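Local coordinates for protein yeast glycogen phosphorylase (Saccharomyces cerevisiae, PDB 1YGP) that belongs to the carbohydrate phosphorylase family of the GT-B clan and carries a bound pyridoxal-5'-phosphate, at residues D359-Q364 against T397-Y402; A373-Q378 against P425-I430; I609-R614 against Y661-L666. One frame throughout, in Å; residues are numbered along the deposited sequence.

Contact 1 of 3, residues D359-Q364 against T397-Y402; sequences DQVAIQ and TKTFAY
Ile363 pairs with Phe400 across two neighbouring parallel strands, 361-366 and 400-404, inside the large mixed sheet of one of the two Rossmann-like halves expected of a GT-B protein. The chain gets from one strand to the other by a beta-alpha-beta crossover that contains two helices, 372-384 and 389-399. The axes of 361-364 and 400-402 approach to 5.2 Å, their directions 23° apart. Backbone pairing starts right where the second helix ends: Ile363 N donates to Thr399 O at 3.2 Å, almost straight at the hydrogen (176°), and Ala401 N then donates to Ile363 O at 3.3 Å.

On one face of the sheet the side chains of Ile363 and Phe400 run side by side and point the same way. In both, the gamma branch that leads outward lies beside the backbone N (chi1 -52° for CG1 of the isoleucine), which carries Ile363 CD1 to within 3.6 Å of Phe400 CE1. Phe400 CE1 and CZ are the ring atoms closest to Ile363 CD1, while Phe400 CD1 and CE1 lie against Ile363 CB. Thr399 adds its methyl, CG2, 3.8 Å from Ile363 CG1, while its hydroxyl OG1 turns back to Ile395 O in its own helix.

Gln364 and Ala401 share the other face. The glutamine chain bends at chi2, folding its amide over the alanine, with OE1 3.5 Å from Ala401 CB. OE1 is hydrogen-bonded to Trp873 NE1; Gln364 NE2 lies near Ala401 O, but the angle is too poor for a hydrogen bond.

Strand 98-102 flanks strand 361-366 and strand 478-483 flanks strand 400-404, so the pair is interior to the sheet. Helix 861-873 covers the Gln364 and Ala401 face through Ile872 and Trp873.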
loop_
_atom_site.group_PDB
_atom_site.type_symbol
_atom_site.label_atom_id
_atom_site.label_comp_id
_atom_site.label_asym_id
_atom_site.label_seq_id
_atom_site.Cartn_x
_atom_site.Cartn_y
_atom_site.Cartn_z
ATOM N N ASP A 359 -5.882 4.983 -39.056
ATOM C CA ASP A 359 -7.200 5.584 -39.111
ATOM C C ASP A 359 -7.897 5.474 -37.761
ATOM O O ASP A 359 -8.895 6.149 -37.514
ATOM C CB ASP A 359 -8.008 4.890 -40.211
ATOM C CG ASP A 359 -7.331 4.969 -41.576
ATOM O OD1 ASP A 359 -7.056 6.080 -42.035
ATOM O OD2 ASP A 359 -7.063 3.923 -42.175
ATOM N N GLN A 360 -7.421 4.606 -36.874
ATOM C CA GLN A 360 -8.032 4.432 -35.574
ATOM C C GLN A 360 -7.191 4.899 -34.389
ATOM O O GLN A 360 -7.764 5.218 -33.351
ATOM C CB GLN A 360 -8.384 2.962 -35.376
ATOM C CG GLN A 360 -9.373 2.402 -36.379
ATOM C CD GLN A 360 -10.751 3.048 -36.309
ATOM O OE1 GLN A 360 -11.435 2.973 -35.297
ATOM N NE2 GLN A 360 -11.241 3.701 -37.358
ATOM N N VAL A 361 -5.871 4.998 -34.417
ATOM C CA VAL A 361 -5.130 5.369 -33.229
ATOM C C VAL A 361 -4.351 6.643 -33.486
ATOM O O VAL A 361 -3.677 6.709 -34.507
ATOM C CB VAL A 361 -4.156 4.233 -32.859
ATOM C CG1 VAL A 361 -3.358 4.589 -31.623
ATOM C CG2 VAL A 361 -4.924 2.982 -32.550
ATOM N N ALA A 362 -4.375 7.644 -32.606
ATOM C CA ALA A 362 -3.529 8.833 -32.735
ATOM C C ALA A 362 -2.657 8.856 -31.477
ATOM O O ALA A 362 -3.237 8.896 -30.393
ATOM C CB ALA A 362 -4.389 10.078 -32.755
ATOM N N ILE A 363 -1.328 8.783 -31.461
ATOM C CA ILE A 363 -0.573 8.797 -30.213
ATOM C C ILE A 363 0.246 10.078 -30.187
ATOM O O ILE A 363 1.033 10.344 -31.115
ATOM C CB ILE A 363 0.394 7.556 -30.086
ATOM C CG1 ILE A 363 -0.334 6.225 -30.328
ATOM C CG2 ILE A 363 1.000 7.567 -28.669
ATOM C CD1 ILE A 363 0.531 4.950 -30.161
ATOM N N GLN A 364 0.095 10.890 -29.140
ATOM C CA GLN A 364 0.827 12.145 -29.047
ATOM C C GLN A 364 2.040 12.022 -28.139
ATOM O O GLN A 364 1.934 11.579 -26.996
ATOM C CB GLN A 364 -0.093 13.229 -28.520
ATOM C CG GLN A 364 0.484 14.621 -28.691
ATOM C CD GLN A 364 0.688 15.032 -30.141
ATOM O OE1 GLN A 364 -0.213 14.985 -30.967
ATOM N NE2 GLN A 364 1.860 15.470 -30.545
ATOM N N THR A 397 4.648 5.820 -38.876
ATOM C CA THR A 397 4.747 7.183 -39.355
ATOM C C THR A 397 3.430 7.931 -39.292
ATOM O O THR A 397 3.310 9.046 -38.785
ATOM C CB THR A 397 5.308 7.007 -40.747
ATOM O OG1 THR A 397 6.674 6.661 -40.526
ATOM C CG2 THR A 397 5.119 8.201 -41.660
ATOM N N LYS A 398 2.385 7.296 -39.779
ATOM C CA LYS A 398 1.093 7.915 -39.749
ATOM C C LYS A 398 0.444 7.888 -38.372
ATOM O O LYS A 398 -0.500 8.643 -38.173
ATOM C CB LYS A 398 0.235 7.226 -40.775
ATOM C CG LYS A 398 0.554 7.765 -42.141
ATOM C CD LYS A 398 -0.412 7.114 -43.114
ATOM C CE LYS A 398 0.148 5.921 -43.895
ATOM N NZ LYS A 398 0.983 6.386 -44.990
ATOM N N THR A 399 0.938 7.133 -37.391
ATOM C CA THR A 399 0.332 7.061 -36.068
ATOM C C THR A 399 0.862 8.135 -35.128
ATOM O O THR A 399 0.120 8.631 -34.287
ATOM C CB THR A 399 0.589 5.656 -35.458
ATOM O OG1 THR A 399 0.055 4.670 -36.342
ATOM C CG2 THR A 399 -0.069 5.501 -34.091
ATOM N N PHE A 400 2.108 8.569 -35.200
ATOM C CA PHE A 400 2.648 9.507 -34.222
ATOM C C PHE A 400 2.698 10.982 -34.582
ATOM O O PHE A 400 2.700 11.389 -35.759
ATOM C CB PHE A 400 4.054 9.074 -33.851
ATOM C CG PHE A 400 4.048 7.700 -33.203
ATOM C CD1 PHE A 400 3.695 7.574 -31.860
ATOM C CD2 PHE A 400 4.352 6.563 -33.963
ATOM C CE1 PHE A 400 3.644 6.309 -31.288
ATOM C CE2 PHE A 400 4.295 5.305 -33.377
ATOM C CZ PHE A 400 3.942 5.176 -32.044
ATOM N N ALA A 401 2.703 11.807 -33.540
ATOM C CA ALA A 401 2.953 13.226 -33.660
ATOM C C ALA A 401 3.721 13.623 -32.401
ATOM O O ALA A 401 3.476 13.097 -31.307
ATOM C CB ALA A 401 1.661 14.010 -33.710
ATOM N N TYR A 402 4.624 14.590 -32.509
ATOM C CA TYR A 402 5.520 15.001 -31.443
ATOM C C TYR A 402 5.331 16.462 -31.026
ATOM O O TYR A 402 5.399 17.345 -31.890
ATOM C CB TYR A 402 6.894 14.701 -32.011
ATOM C CG TYR A 402 8.107 15.344 -31.375
ATOM C CD1 TYR A 402 8.374 15.150 -30.024
ATOM C CD2 TYR A 402 8.993 16.082 -32.161
ATOM C CE1 TYR A 402 9.524 15.676 -29.454
ATOM C CE2 TYR A 402 10.155 16.616 -31.585
ATOM C CZ TYR A 402 10.408 16.404 -30.233
ATOM O OH TYR A 402 11.544 16.908 -29.638
#

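Contact 2 of 3, residues A373-Q378 against P425-I430; sequences AIVELQ and PRHLEI
Val375 lays one methyl, CG1, against the backbone carbonyl and ring edge of His427, where helix 372-384, from the crossover between strands 361-366 and 400-404, crosses helix 425-445, which comes after that second strand. The contact is buried, and the short axes stand 9.7 Å apart at 93°. Val375 CG1 is anti to the backbone N (chi1 -177°), and it sits 3.6 Å from His427 O and 3.7 Å from His427 ND1, near the ring plane.

Glu376 reaches the same ring by another route. Its CA-CB bond leads off overall, but the chain bends at chi2 (68°) and brings OE1 back to the edge of the imidazole beside CE1, with carboxylate and ring nearly coplanar. The carboxylate is already held elsewhere: OE1 is hydrogen-bonded to Tyr333 OH, and OE2 forms a salt bridge with Arg379.

One turn further along each helix, Gln378 CG meets Ile430 CG2 at 3.6 Å. Both atoms are anti to their backbone nitrogens. The other branch of Ile430 ends in CD1, which lies over one face of the Arg426 guanidinium; that group pairs through NH1 with Glu429 OE1 at 2.8 Å.

Trp251 and Tyr333 meet the His427 ring from outside the two segments. Helix 389-399 packs against Gln378 and Ile374, whereas strand 235-237 borders helix 425-445 at Arg426 and Glu429.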
loop_
_atom_site.group_PDB
_atom_site.type_symbol
_atom_site.label_atom_id
_atom_site.label_comp_id
_atom_site.label_asym_id
_atom_site.label_seq_id
_atom_site.Cartn_x
_atom_site.Cartn_y
_atom_site.Cartn_z
ATOM N N ALA A 373 8.331 4.578 -27.934
ATOM C CA ALA A 373 7.077 4.025 -28.419
ATOM C C ALA A 373 7.086 3.830 -29.929
ATOM O O ALA A 373 6.495 2.874 -30.422
ATOM C CB ALA A 373 5.927 4.946 -28.095
ATOM N N ILE A 374 7.766 4.697 -30.696
ATOM C CA ILE A 374 7.906 4.590 -32.162
ATOM C C ILE A 374 8.632 3.279 -32.513
ATOM O O ILE A 374 8.125 2.384 -33.201
ATOM C CB ILE A 374 8.704 5.855 -32.667
ATOM C CG1 ILE A 374 7.793 7.050 -32.704
ATOM C CG2 ILE A 374 9.268 5.657 -34.046
ATOM C CD1 ILE A 374 8.556 8.380 -32.621
ATOM N N VAL A 375 9.832 3.141 -31.946
ATOM C CA VAL A 375 10.701 2.008 -32.183
ATOM C C VAL A 375 10.054 0.704 -31.728
ATOM O O VAL A 375 10.300 -0.369 -32.272
ATOM C CB VAL A 375 12.005 2.287 -31.436
ATOM C CG1 VAL A 375 13.012 1.193 -31.681
ATOM C CG2 VAL A 375 12.621 3.549 -31.963
ATOM N N GLU A 376 9.261 0.762 -30.660
ATOM C CA GLU A 376 8.537 -0.377 -30.137
ATOM C C GLU A 376 7.375 -0.768 -31.052
ATOM O O GLU A 376 7.228 -1.976 -31.287
ATOM C CB GLU A 376 8.044 -0.021 -28.745
ATOM C CG GLU A 376 7.095 -1.006 -28.070
ATOM C CD GLU A 376 7.678 -2.359 -27.674
ATOM O OE1 GLU A 376 8.890 -2.549 -27.709
ATOM O OE2 GLU A 376 6.889 -3.230 -27.308
ATOM N N LEU A 377 6.556 0.157 -31.604
ATOM C CA LEU A 377 5.474 -0.241 -32.484
ATOM C C LEU A 377 6.129 -0.886 -33.691
ATOM O O LEU A 377 5.716 -1.984 -34.072
ATOM C CB LEU A 377 4.621 0.947 -32.935
ATOM C CG LEU A 377 3.395 0.660 -33.842
ATOM C CD1 LEU A 377 2.569 -0.481 -33.272
ATOM C CD2 LEU A 377 2.545 1.909 -33.962
ATOM N N GLN A 378 7.215 -0.335 -34.234
ATOM C CA GLN A 378 7.898 -0.982 -35.349
ATOM C C GLN A 378 8.369 -2.385 -34.951
ATOM O O GLN A 378 8.103 -3.346 -35.686
ATOM C CB GLN A 378 9.075 -0.123 -35.777
ATOM C CG GLN A 378 9.833 -0.622 -36.983
ATOM C CD GLN A 378 9.076 -0.642 -38.294
ATOM O OE1 GLN A 378 7.895 -0.321 -38.402
ATOM N NE2 GLN A 378 9.770 -1.016 -39.360
ATOM N N PRO A 425 18.752 -4.386 -27.015
ATOM C CA PRO A 425 19.457 -4.833 -28.212
ATOM C C PRO A 425 18.695 -4.772 -29.534
ATOM O O PRO A 425 19.187 -4.240 -30.529
ATOM C CB PRO A 425 19.929 -6.227 -27.855
ATOM C CG PRO A 425 19.189 -6.662 -26.622
ATOM C CD PRO A 425 18.987 -5.335 -25.926
ATOM N N ARG A 426 17.450 -5.239 -29.593
ATOM C CA ARG A 426 16.665 -5.196 -30.828
ATOM C C ARG A 426 16.249 -3.781 -31.203
ATOM O O ARG A 426 16.210 -3.421 -32.377
ATOM C CB ARG A 426 15.419 -6.074 -30.660
ATOM C CG ARG A 426 14.481 -6.147 -31.850
ATOM C CD ARG A 426 15.209 -6.804 -33.009
ATOM N NE ARG A 426 14.329 -7.188 -34.103
ATOM C CZ ARG A 426 14.571 -6.786 -35.340
ATOM N NH1 ARG A 426 15.621 -6.020 -35.626
ATOM N NH2 ARG A 426 13.760 -7.171 -36.315
ATOM N N HIS A 427 15.965 -2.928 -30.217
ATOM C CA HIS A 427 15.515 -1.568 -30.500
ATOM C C HIS A 427 16.705 -0.789 -31.026
ATOM O O HIS A 427 16.472 0.125 -31.806
ATOM C CB HIS A 427 14.976 -0.862 -29.263
ATOM C CG HIS A 427 13.729 -1.517 -28.685
ATOM N ND1 HIS A 427 12.475 -1.235 -28.986
ATOM C CD2 HIS A 427 13.707 -2.523 -27.730
ATOM C CE1 HIS A 427 11.702 -2.005 -28.263
ATOM N NE2 HIS A 427 12.441 -2.778 -27.516
ATOM N N LEU A 428 17.957 -1.117 -30.678
ATOM C CA LEU A 428 19.100 -0.511 -31.358
ATOM C C LEU A 428 19.151 -0.926 -32.833
ATOM O O LEU A 428 19.441 -0.120 -33.719
ATOM C CB LEU A 428 20.428 -0.938 -30.764
ATOM C CG LEU A 428 21.471 0.145 -30.577
ATOM C CD1 LEU A 428 22.772 -0.575 -30.434
ATOM C CD2 LEU A 428 21.608 1.093 -31.744
ATOM N N GLU A 429 18.896 -2.195 -33.139
ATOM C CA GLU A 429 18.910 -2.694 -34.499
ATOM C C GLU A 429 17.922 -1.896 -35.338
ATOM O O GLU A 429 18.269 -1.337 -36.385
ATOM C CB GLU A 429 18.518 -4.155 -34.510
ATOM C CG GLU A 429 19.489 -5.149 -33.911
ATOM C CD GLU A 429 19.128 -6.625 -34.141
ATOM O OE1 GLU A 429 18.083 -6.941 -34.724
ATOM O OE2 GLU A 429 19.918 -7.484 -33.733
ATOM N N ILE A 430 16.687 -1.757 -34.866
ATOM C CA ILE A 430 15.684 -1.028 -35.623
ATOM C C ILE A 430 16.075 0.454 -35.722
ATOM O O ILE A 430 15.878 1.044 -36.794
ATOM C CB ILE A 430 14.299 -1.272 -34.936
ATOM C CG1 ILE A 430 14.010 -2.768 -34.865
ATOM C CG2 ILE A 430 13.180 -0.678 -35.764
ATOM C CD1 ILE A 430 12.721 -3.199 -34.168
#

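Contact 3 of 3, residues I609-R614 against Y661-L666; sequences IHEYKR and YYMAKL
Tyr661 turns the edge of its ring onto one face of the His610 imidazole, a T-shaped stack with centroids 4.8 Å apart and planes at 76°. CE2 is the atom that lands there, over the centre of the imidazole and 3.5 Å from His610 ND1. Tyr612 CD2 covers the opposite face, so the histidine is sandwiched between two tyrosines.

The hydroxyl of Tyr661 reaches past the imidazole to Glu611. It accepts from Glu611 N at 3.0 Å and donates to Glu611 OE1 at 2.9 Å, using the anti lone pair of that oxygen; the carboxylate is turned 61° from the phenol ring. Segment 609-614 lies in the loop after strand 601-606 of the parallel sheet in the second Rossmann-like half of the GT-B fold, and its 3-10 turn, 611-613, runs into helix 615-634. Tyr661 is the N-cap residue of helix 662-678, which makes the contact a join between a loop and a helix start.

Met663 CG lies against the carboxylate carbon Glu611 CD at 3.7 Å. Ala664 CB lies against one face of the Tyr661 ring, offset toward the rim, and also meets Ile609 CG2 at 3.7 Å.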
loop_
_atom_site.group_PDB
_atom_site.type_symbol
_atom_site.label_atom_id
_atom_site.label_comp_id
_atom_site.label_asym_id
_atom_site.label_seq_id
_atom_site.Cartn_x
_atom_site.Cartn_y
_atom_site.Cartn_z
ATOM N N ILE A 609 13.239 27.218 -9.383
ATOM C CA ILE A 609 14.369 28.026 -9.001
ATOM C C ILE A 609 15.420 27.654 -10.025
ATOM O O ILE A 609 15.847 26.495 -10.072
ATOM C CB ILE A 609 14.844 27.646 -7.577
ATOM C CG1 ILE A 609 13.725 27.776 -6.531
ATOM C CG2 ILE A 609 16.051 28.509 -7.266
ATOM C CD1 ILE A 609 13.020 29.146 -6.333
ATOM N N HIS A 610 15.866 28.566 -10.869
ATOM C CA HIS A 610 16.906 28.226 -11.820
ATOM C C HIS A 610 17.550 29.539 -12.165
ATOM O O HIS A 610 16.802 30.483 -12.401
ATOM C CB HIS A 610 16.338 27.635 -13.108
ATOM C CG HIS A 610 17.405 27.068 -14.026
ATOM N ND1 HIS A 610 18.586 27.560 -14.425
ATOM C CD2 HIS A 610 17.268 25.829 -14.596
ATOM C CE1 HIS A 610 19.152 26.670 -15.206
ATOM N NE2 HIS A 610 18.355 25.639 -15.297
ATOM N N GLU A 611 18.874 29.647 -12.309
ATOM C CA GLU A 611 19.475 30.921 -12.690
ATOM C C GLU A 611 18.873 31.631 -13.903
ATOM O O GLU A 611 18.728 32.852 -13.850
ATOM C CB GLU A 611 20.935 30.746 -12.971
ATOM C CG GLU A 611 21.788 30.435 -11.774
ATOM C CD GLU A 611 23.214 30.220 -12.232
ATOM O OE1 GLU A 611 23.553 29.101 -12.633
ATOM O OE2 GLU A 611 23.972 31.190 -12.201
ATOM N N TYR A 612 18.488 30.917 -14.981
ATOM C CA TYR A 612 17.877 31.556 -16.131
ATOM C C TYR A 612 16.465 32.094 -15.875
ATOM O O TYR A 612 15.911 32.851 -16.670
ATOM C CB TYR A 612 17.878 30.563 -17.313
ATOM C CG TYR A 612 16.681 29.640 -17.528
ATOM C CD1 TYR A 612 15.533 30.129 -18.160
ATOM C CD2 TYR A 612 16.707 28.321 -17.088
ATOM C CE1 TYR A 612 14.417 29.321 -18.339
ATOM C CE2 TYR A 612 15.584 27.501 -17.270
ATOM C CZ TYR A 612 14.438 28.010 -17.891
ATOM O OH TYR A 612 13.292 27.237 -18.002
ATOM N N LYS A 613 15.785 31.672 -14.810
ATOM C CA LYS A 613 14.469 32.206 -14.473
ATOM C C LYS A 613 14.648 33.522 -13.749
ATOM O O LYS A 613 13.669 34.199 -13.434
ATOM C CB LYS A 613 13.707 31.310 -13.545
ATOM C CG LYS A 613 13.459 29.955 -14.104
ATOM C CD LYS A 613 12.298 30.001 -15.023
ATOM C CE LYS A 613 11.989 28.560 -15.201
ATOM N NZ LYS A 613 11.066 28.416 -16.294
ATOM N N ARG A 614 15.897 33.824 -13.417
ATOM C CA ARG A 614 16.333 35.039 -12.789
ATOM C C ARG A 614 15.621 35.430 -11.513
ATOM O O ARG A 614 15.303 36.591 -11.262
ATOM C CB ARG A 614 16.270 36.151 -13.839
ATOM C CG ARG A 614 17.224 35.764 -14.954
ATOM C CD ARG A 614 17.693 36.978 -15.674
ATOM N NE ARG A 614 16.579 37.636 -16.325
ATOM C CZ ARG A 614 16.740 38.714 -17.111
ATOM N NH1 ARG A 614 17.971 39.217 -17.323
ATOM N NH2 ARG A 614 15.657 39.286 -17.678
ATOM N N TYR A 661 21.639 21.413 -7.770
ATOM C CA TYR A 661 21.949 22.636 -8.442
ATOM C C TYR A 661 22.366 23.576 -7.323
ATOM O O TYR A 661 21.539 24.284 -6.743
ATOM C CB TYR A 661 20.685 23.054 -9.199
ATOM C CG TYR A 661 20.824 24.255 -10.128
ATOM C CD1 TYR A 661 22.011 24.980 -10.241
ATOM C CD2 TYR A 661 19.714 24.652 -10.859
ATOM C CE1 TYR A 661 22.091 26.089 -11.067
ATOM C CE2 TYR A 661 19.788 25.764 -11.685
ATOM C CZ TYR A 661 20.979 26.471 -11.781
ATOM O OH TYR A 661 21.054 27.571 -12.608
ATOM N N TYR A 662 23.673 23.624 -7.050
ATOM C CA TYR A 662 24.196 24.458 -5.983
ATOM C C TYR A 662 23.759 25.916 -6.028
ATOM O O TYR A 662 23.299 26.460 -5.017
ATOM C CB TYR A 662 25.728 24.429 -5.966
ATOM C CG TYR A 662 26.325 25.266 -4.825
ATOM C CD1 TYR A 662 26.032 24.946 -3.491
ATOM C CD2 TYR A 662 27.138 26.374 -5.118
ATOM C CE1 TYR A 662 26.550 25.734 -2.456
ATOM C CE2 TYR A 662 27.656 27.164 -4.086
ATOM C CZ TYR A 662 27.359 26.840 -2.753
ATOM O OH TYR A 662 27.860 27.614 -1.715
ATOM N N MET A 663 23.904 26.564 -7.185
ATOM C CA MET A 663 23.540 27.967 -7.297
ATOM C C MET A 663 22.046 28.160 -7.057
ATOM O O MET A 663 21.658 29.122 -6.387
ATOM C CB MET A 663 23.920 28.487 -8.676
ATOM C CG MET A 663 24.178 29.992 -8.693
ATOM S SD MET A 663 25.620 30.540 -7.740
ATOM C CE MET A 663 26.896 29.698 -8.626
ATOM N N ALA A 664 21.178 27.241 -7.501
ATOM C CA ALA A 664 19.751 27.429 -7.278
ATOM C C ALA A 664 19.457 27.288 -5.788
ATOM O O ALA A 664 18.753 28.105 -5.184
ATOM C CB ALA A 664 18.984 26.401 -8.049
ATOM N N LYS A 665 20.086 26.311 -5.141
ATOM C CA LYS A 665 19.959 26.190 -3.706
ATOM C C LYS A 665 20.526 27.418 -2.988
ATOM O O LYS A 665 19.962 27.809 -1.958
ATOM C CB LYS A 665 20.656 24.914 -3.262
ATOM C CG LYS A 665 19.673 23.762 -3.301
ATOM C CD LYS A 665 20.379 22.429 -3.184
ATOM C CE LYS A 665 19.353 21.359 -2.877
ATOM N NZ LYS A 665 19.978 20.175 -2.294
ATOM N N LEU A 666 21.562 28.100 -3.492
ATOM C CA LEU A 666 22.045 29.323 -2.851
ATOM C C LEU A 666 20.985 30.384 -2.945
ATOM O O LEU A 666 20.763 31.096 -1.961
ATOM C CB LEU A 666 23.272 29.963 -3.495
ATOM C CG LEU A 666 24.657 29.620 -2.998
ATOM C CD1 LEU A 666 25.702 30.396 -3.786
ATOM C CD2 LEU A 666 24.751 29.972 -1.519
#

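Helix 372-384 of contact 2 lies in the crossover that joins the two strands of contact 1, and the two contacts touch directly. The Phe400 ring of contact 1 rests on helix 372-384, with CD2 3.7 Å from Ile374 CG1 and CE2 3.9 Å from Leu377 CD2. Their centres are about 16 Å apart, and their segments alternate along the chain. Contact 3 comes later in the sequence and lies on the opposite side of the chain's centre from contact 1: its centre is about 38 Å from that of contact 1, with nearest atoms about 16 Å apart. The His610 side chain of contact 3 is about 10 Å from pyridoxal-5'-phosphate, and Lys607, two residues before 609-614, lines the ligand's pocket.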